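Local coordinates for nitrate transport protein (Parabacteroides distasonis, PDB 3HN0) that probably serves as the substrate-binding component of an ABC transporter, perhaps one for nitrate or a related small solute, at residues I7-L12 against T55-L60; K76-P81 against V186-T191. All coordinates share one frame; numbering follows the deposited sequence.

Contact 1. Residues I7-L12 against T55-L60; sequences IKVSVL and TDIAVL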
loop_
_atom_site.group_PDB
_atom_site.type_symbol
_atom_site.label_atom_id
_atom_site.label_comp_id
_atom_site.label_asym_id
_atom_site.label_seq_id
_atom_site.Cartn_x
_atom_site.Cartn_y
_atom_site.Cartn_z
ATOM N N ILE A 7 14.581 -30.090 -2.710
ATOM C CA ILE A 7 14.098 -29.049 -1.801
ATOM C C ILE A 7 12.579 -29.124 -1.792
ATOM O O ILE A 7 11.925 -28.904 -2.806
ATOM C CB ILE A 7 14.601 -27.658 -2.206
ATOM C CG1 ILE A 7 16.108 -27.544 -1.955
ATOM C CG2 ILE A 7 13.880 -26.533 -1.458
ATOM C CD1 ILE A 7 16.787 -26.398 -2.754
ATOM N N LYS A 8 12.005 -29.451 -0.642
ATOM C CA LYS A 8 10.556 -29.669 -0.539
ATOM C C LYS A 8 9.896 -28.372 -0.110
ATOM O O LYS A 8 10.225 -27.817 0.946
ATOM C CB LYS A 8 10.236 -30.801 0.446
ATOM C CG LYS A 8 10.833 -32.156 0.013
ATOM C CD LYS A 8 10.645 -33.276 1.046
ATOM C CE LYS A 8 11.589 -34.439 0.760
ATOM N NZ LYS A 8 11.518 -35.551 1.763
ATOM N N VAL A 9 8.980 -27.921 -0.937
ATOM C CA VAL A 9 8.203 -26.718 -0.716
ATOM C C VAL A 9 6.743 -27.089 -0.579
ATOM O O VAL A 9 6.137 -27.552 -1.533
ATOM C CB VAL A 9 8.373 -25.763 -1.855
ATOM C CG1 VAL A 9 7.673 -24.439 -1.565
ATOM C CG2 VAL A 9 9.902 -25.521 -2.064
ATOM N N SER A 10 6.170 -26.787 0.590
ATOM C CA SER A 10 4.766 -27.086 0.847
ATOM C C SER A 10 4.003 -25.785 0.760
ATOM O O SER A 10 4.325 -24.844 1.484
ATOM C CB SER A 10 4.599 -27.692 2.244
ATOM O OG SER A 10 5.353 -28.878 2.371
ATOM N N VAL A 11 3.010 -25.721 -0.122
ATOM C CA VAL A 11 2.218 -24.521 -0.293
ATOM C C VAL A 11 0.778 -24.824 0.217
ATOM O O VAL A 11 0.121 -25.714 -0.285
ATOM C CB VAL A 11 2.253 -24.039 -1.731
ATOM C CG1 VAL A 11 1.436 -22.758 -1.864
ATOM C CG2 VAL A 11 3.696 -23.785 -2.213
ATOM N N LEU A 12 0.315 -24.167 1.293
ATOM C CA LEU A 12 -1.098 -24.357 1.704
ATOM C C LEU A 12 -2.019 -24.032 0.499
ATOM O O LEU A 12 -1.841 -23.039 -0.164
ATOM C CB LEU A 12 -1.464 -23.460 2.859
ATOM C CG LEU A 12 -2.891 -23.596 3.398
ATOM C CD1 LEU A 12 -3.184 -24.994 3.797
ATOM C CD2 LEU A 12 -3.042 -22.638 4.596
ATOM N N THR A 55 9.135 -31.119 5.454
ATOM C CA THR A 55 9.201 -30.092 4.396
ATOM C C THR A 55 10.312 -29.119 4.759
ATOM O O THR A 55 10.695 -28.995 5.955
ATOM C CB THR A 55 7.860 -29.425 4.116
ATOM O OG1 THR A 55 7.924 -28.808 2.817
ATOM C CG2 THR A 55 7.439 -28.391 5.220
ATOM N N ASP A 56 10.867 -28.458 3.745
ATOM C CA ASP A 56 12.002 -27.556 3.927
ATOM C C ASP A 56 11.540 -26.084 3.976
ATOM O O ASP A 56 12.088 -25.293 4.708
ATOM C CB ASP A 56 13.002 -27.741 2.782
ATOM C CG ASP A 56 13.610 -29.155 2.765
ATOM O OD1 ASP A 56 14.024 -29.574 3.879
ATOM O OD2 ASP A 56 13.627 -29.851 1.696
ATOM N N ILE A 57 10.551 -25.761 3.147
ATOM C CA ILE A 57 9.990 -24.412 3.010
ATOM C C ILE A 57 8.481 -24.607 3.022
ATOM O O ILE A 57 7.976 -25.607 2.477
ATOM C CB ILE A 57 10.402 -23.829 1.637
ATOM C CG1 ILE A 57 11.955 -23.727 1.583
ATOM C CG2 ILE A 57 9.640 -22.513 1.364
ATOM C CD1 ILE A 57 12.571 -23.434 0.238
ATOM N N ALA A 58 7.742 -23.689 3.638
ATOM C CA ALA A 58 6.298 -23.832 3.662
ATOM C C ALA A 58 5.685 -22.479 3.486
ATOM O O ALA A 58 6.269 -21.493 3.918
ATOM C CB ALA A 58 5.824 -24.453 4.990
ATOM N N VAL A 59 4.483 -22.429 2.925
ATOM C CA VAL A 59 3.817 -21.183 2.706
ATOM C C VAL A 59 2.455 -21.298 3.398
ATOM O O VAL A 59 1.662 -22.182 3.026
ATOM C CB VAL A 59 3.653 -20.933 1.175
ATOM C CG1 VAL A 59 3.092 -19.532 0.938
ATOM C CG2 VAL A 59 5.011 -21.133 0.436
ATOM N N LEU A 60 2.208 -20.451 4.417
ATOM C CA LEU A 60 1.026 -20.544 5.273
ATOM C C LEU A 60 0.779 -19.196 5.900
ATOM O O LEU A 60 1.596 -18.261 5.774
ATOM C CB LEU A 60 1.161 -21.646 6.354
ATOM C CG LEU A 60 2.103 -21.389 7.563
ATOM C CD1 LEU A 60 2.152 -22.635 8.380
ATOM C CD2 LEU A 60 3.532 -21.006 7.176
#
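With CG anti to its own carbonyl carbon (chi1 -63°), Asp-56 turns its carboxylate back to the first strand: OD2 takes the amide of Lys-8 at 2.9 Å on its anti side, in an almost straight bond (177°). The contact is a parallel strand pair in the mixed sheet of one lobe of a two-lobed binding-protein fold, where strand 6-12 runs between strands 33-40 and 57-61. The carbonyl oxygen of Lys-8 is gripped twice, by the amides of Asp-56 and Ile-57. An alanine in place of Asp-56 would take away the carboxylate and would probably leave the Lys-8 amide without its acceptor, loosening the start of the pairing. Further along, Ser-10 spans Ile-57 and Val-59 with its amide and carbonyl. In one of its two modelled conformers OG of Ser-10 also lies 2.6 Å from OG1 of Thr-55, which is held anti to the backbone nitrogen (chi1 -161°); this hydroxyl pair is doubtful, and either partner could be the donor. On the face carrying Val-9 and Val-11, branched side chains line up alongside their partners: CG1 of Val-9 packs 4.0 Å from CG2 of Ile-57. On the other face Leu-49 of helix 43-51 touches Ser-10 and Thr-55. The pairing closes where the amide of Leu-12 reaches the carbonyl oxygen of Val-59 at 3.0 Å.

Contact 2. Residues K76-P81 against V186-T191; sequences KLAGCP and VVYTPT
A classic beta bulge marks this antiparallel pairing of strands 76-82 and 184-188 within the mixed sheet: Ala-78 and Gly-79 both face Val-186. The amide of Ala-78 gives its hydrogen to the carbonyl oxygen of Val-186 at 2.8 Å, and the amide of Val-186 returns a bond to the carbonyl oxygen of Gly-79 at 2.9 Å. Before the bulge the pairing is regular, with Lys-76 and Tyr-188 exchanging two backbone bonds. The ring of Tyr-188, its CG set between backbone nitrogen and carbonyl carbon (chi1 66°), comes back over the neighbouring strand. CD1 lies 3.8 Å from CB of Ala-78, while the amide nitrogen of Ala-78 sits at the ring edge, 3.8 Å from CE1. At the far end of the ring, OH is 3.8 Å from CB of Lys-76 and bonds to Glu-193. The lysine chain crosses the tyrosine obliquely and carries NZ to the carbonyl oxygen of Gly-277. Past the bulge, CD of Pro-81 rests 3.8 Å from CG2 of Val-186. Backbone bonds thus absorb the extra residue, and the tyrosine ring packs on Ala-78 while its hydroxyl is hydrogen-bonded to Glu-193, so one buried residue serves both an apolar and a polar role.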
loop_
_atom_site.group_PDB
_atom_site.type_symbol
_atom_site.label_atom_id
_atom_site.label_comp_id
_atom_site.label_asym_id
_atom_site.label_seq_id
_atom_site.Cartn_x
_atom_site.Cartn_y
_atom_site.Cartn_z
ATOM N N LYS A 76 12.200 -19.571 10.261
ATOM C CA LYS A 76 12.282 -18.140 10.137
ATOM C C LYS A 76 11.430 -17.721 8.960
ATOM O O LYS A 76 11.122 -18.521 8.032
ATOM C CB LYS A 76 13.724 -17.638 9.938
ATOM C CG LYS A 76 14.634 -17.954 11.119
ATOM C CD LYS A 76 15.933 -17.204 11.097
ATOM C CE LYS A 76 16.825 -17.577 12.290
ATOM N NZ LYS A 76 16.148 -17.380 13.642
ATOM N N LEU A 77 11.095 -16.454 8.964
ATOM C CA LEU A 77 10.325 -15.882 7.900
ATOM C C LEU A 77 11.215 -15.389 6.754
ATOM O O LEU A 77 12.037 -14.509 6.955
ATOM C CB LEU A 77 9.519 -14.700 8.414
ATOM C CG LEU A 77 8.710 -13.950 7.370
ATOM C CD1 LEU A 77 7.532 -14.785 6.825
ATOM C CD2 LEU A 77 8.186 -12.641 7.958
ATOM N N ALA A 78 11.023 -15.913 5.538
ATOM C CA ALA A 78 11.702 -15.359 4.370
ATOM C C ALA A 78 11.041 -14.071 3.898
ATOM O O ALA A 78 11.721 -13.070 3.678
ATOM C CB ALA A 78 11.801 -16.402 3.195
ATOM N N GLY A 79 9.717 -14.115 3.701
ATOM C CA GLY A 79 9.013 -13.000 3.137
ATOM C C GLY A 79 7.601 -13.359 2.781
ATOM O O GLY A 79 7.105 -14.407 3.209
ATOM N N CYS A 80 6.977 -12.504 1.980
ATOM C CA CYS A 80 5.554 -12.643 1.618
ATOM C C CYS A 80 5.383 -12.469 0.121
ATOM O O CYS A 80 5.863 -11.478 -0.421
ATOM C CB CYS A 80 4.732 -11.656 2.400
ATOM S SG CYS A 80 2.960 -11.671 1.917
ATOM N N PRO A 81 4.676 -13.421 -0.563
ATOM C CA PRO A 81 4.579 -13.380 -2.015
ATOM C C PRO A 81 3.255 -12.914 -2.581
ATOM O O PRO A 81 3.102 -12.878 -3.801
ATOM C CB PRO A 81 4.737 -14.858 -2.374
ATOM C CG PRO A 81 4.070 -15.583 -1.275
ATOM C CD PRO A 81 4.352 -14.747 -0.044
ATOM N N VAL A 186 6.146 -17.082 3.748
ATOM C CA VAL A 186 7.045 -18.150 3.296
ATOM C C VAL A 186 8.029 -18.347 4.421
ATOM O O VAL A 186 8.824 -17.439 4.718
ATOM C CB VAL A 186 7.775 -17.789 1.985
ATOM C CG1 VAL A 186 8.729 -18.915 1.570
ATOM C CG2 VAL A 186 6.784 -17.457 0.857
ATOM N N VAL A 187 8.038 -19.539 5.008
ATOM C CA VAL A 187 8.952 -19.857 6.103
ATOM C C VAL A 187 9.912 -20.968 5.694
ATOM O O VAL A 187 9.609 -21.742 4.779
ATOM C CB VAL A 187 8.176 -20.262 7.384
ATOM C CG1 VAL A 187 7.213 -19.079 7.782
ATOM C CG2 VAL A 187 7.471 -21.629 7.254
ATOM N N TYR A 188 11.061 -21.040 6.372
ATOM C CA TYR A 188 12.090 -21.988 6.020
ATOM C C TYR A 188 12.781 -22.509 7.265
ATOM O O TYR A 188 12.804 -21.850 8.330
ATOM C CB TYR A 188 13.088 -21.355 5.037
ATOM C CG TYR A 188 13.909 -20.235 5.563
ATOM C CD1 TYR A 188 13.446 -18.926 5.552
ATOM C CD2 TYR A 188 15.177 -20.467 6.135
ATOM C CE1 TYR A 188 14.169 -17.911 6.059
ATOM C CE2 TYR A 188 15.914 -19.431 6.613
ATOM C CZ TYR A 188 15.443 -18.146 6.558
ATOM O OH TYR A 188 16.184 -17.082 7.093
ATOM N N THR A 189 13.371 -23.673 7.094
ATOM C CA THR A 189 14.047 -24.356 8.197
ATOM C C THR A 189 15.540 -24.061 8.128
ATOM O O THR A 189 16.047 -23.501 7.178
ATOM C CB THR A 189 13.812 -25.877 8.104
ATOM O OG1 THR A 189 14.189 -26.295 6.816
ATOM C CG2 THR A 189 12.341 -26.297 8.371
ATOM N N PRO A 190 16.285 -24.398 9.195
ATOM C CA PRO A 190 17.661 -23.945 9.229
ATOM C C PRO A 190 18.594 -24.395 8.098
ATOM O O PRO A 190 19.545 -23.674 7.761
ATOM C CB PRO A 190 18.146 -24.537 10.578
ATOM C CG PRO A 190 16.974 -24.473 11.414
ATOM C CD PRO A 190 15.837 -24.857 10.520
ATOM N N THR A 191 18.371 -25.581 7.553
ATOM C CA THR A 191 19.236 -26.046 6.465
ATOM C C THR A 191 18.933 -25.321 5.172
ATOM O O THR A 191 19.681 -25.444 4.213
ATOM C CB THR A 191 19.166 -27.562 6.228
ATOM O OG1 THR A 191 17.811 -27.956 6.097
ATOM C CG2 THR A 191 19.781 -28.292 7.409
#

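Contact 1 and contact 2 are successive parts of one sheet, their centres about 9 Å apart, joined because strands 57-61 and 184-188 are neighbours. The seam between them is backbone and side chain together: the carbonyl oxygen of Ala-58 lies 2.9 Å from the amide nitrogen of Val-187, probably a hydrogen bond, and OG1 of Thr-189 stands 3.1 Å from the carbonyl oxygen of Asp-56, probably another. CG2 of Ile-57 packs against CG1 of Val-186 at 3.7 Å, continuing the apolar face. Parallel pairing in 7-12 with 55-60 thus gives way to antiparallel pairing, bringing the late strand 184-188 between two early ones.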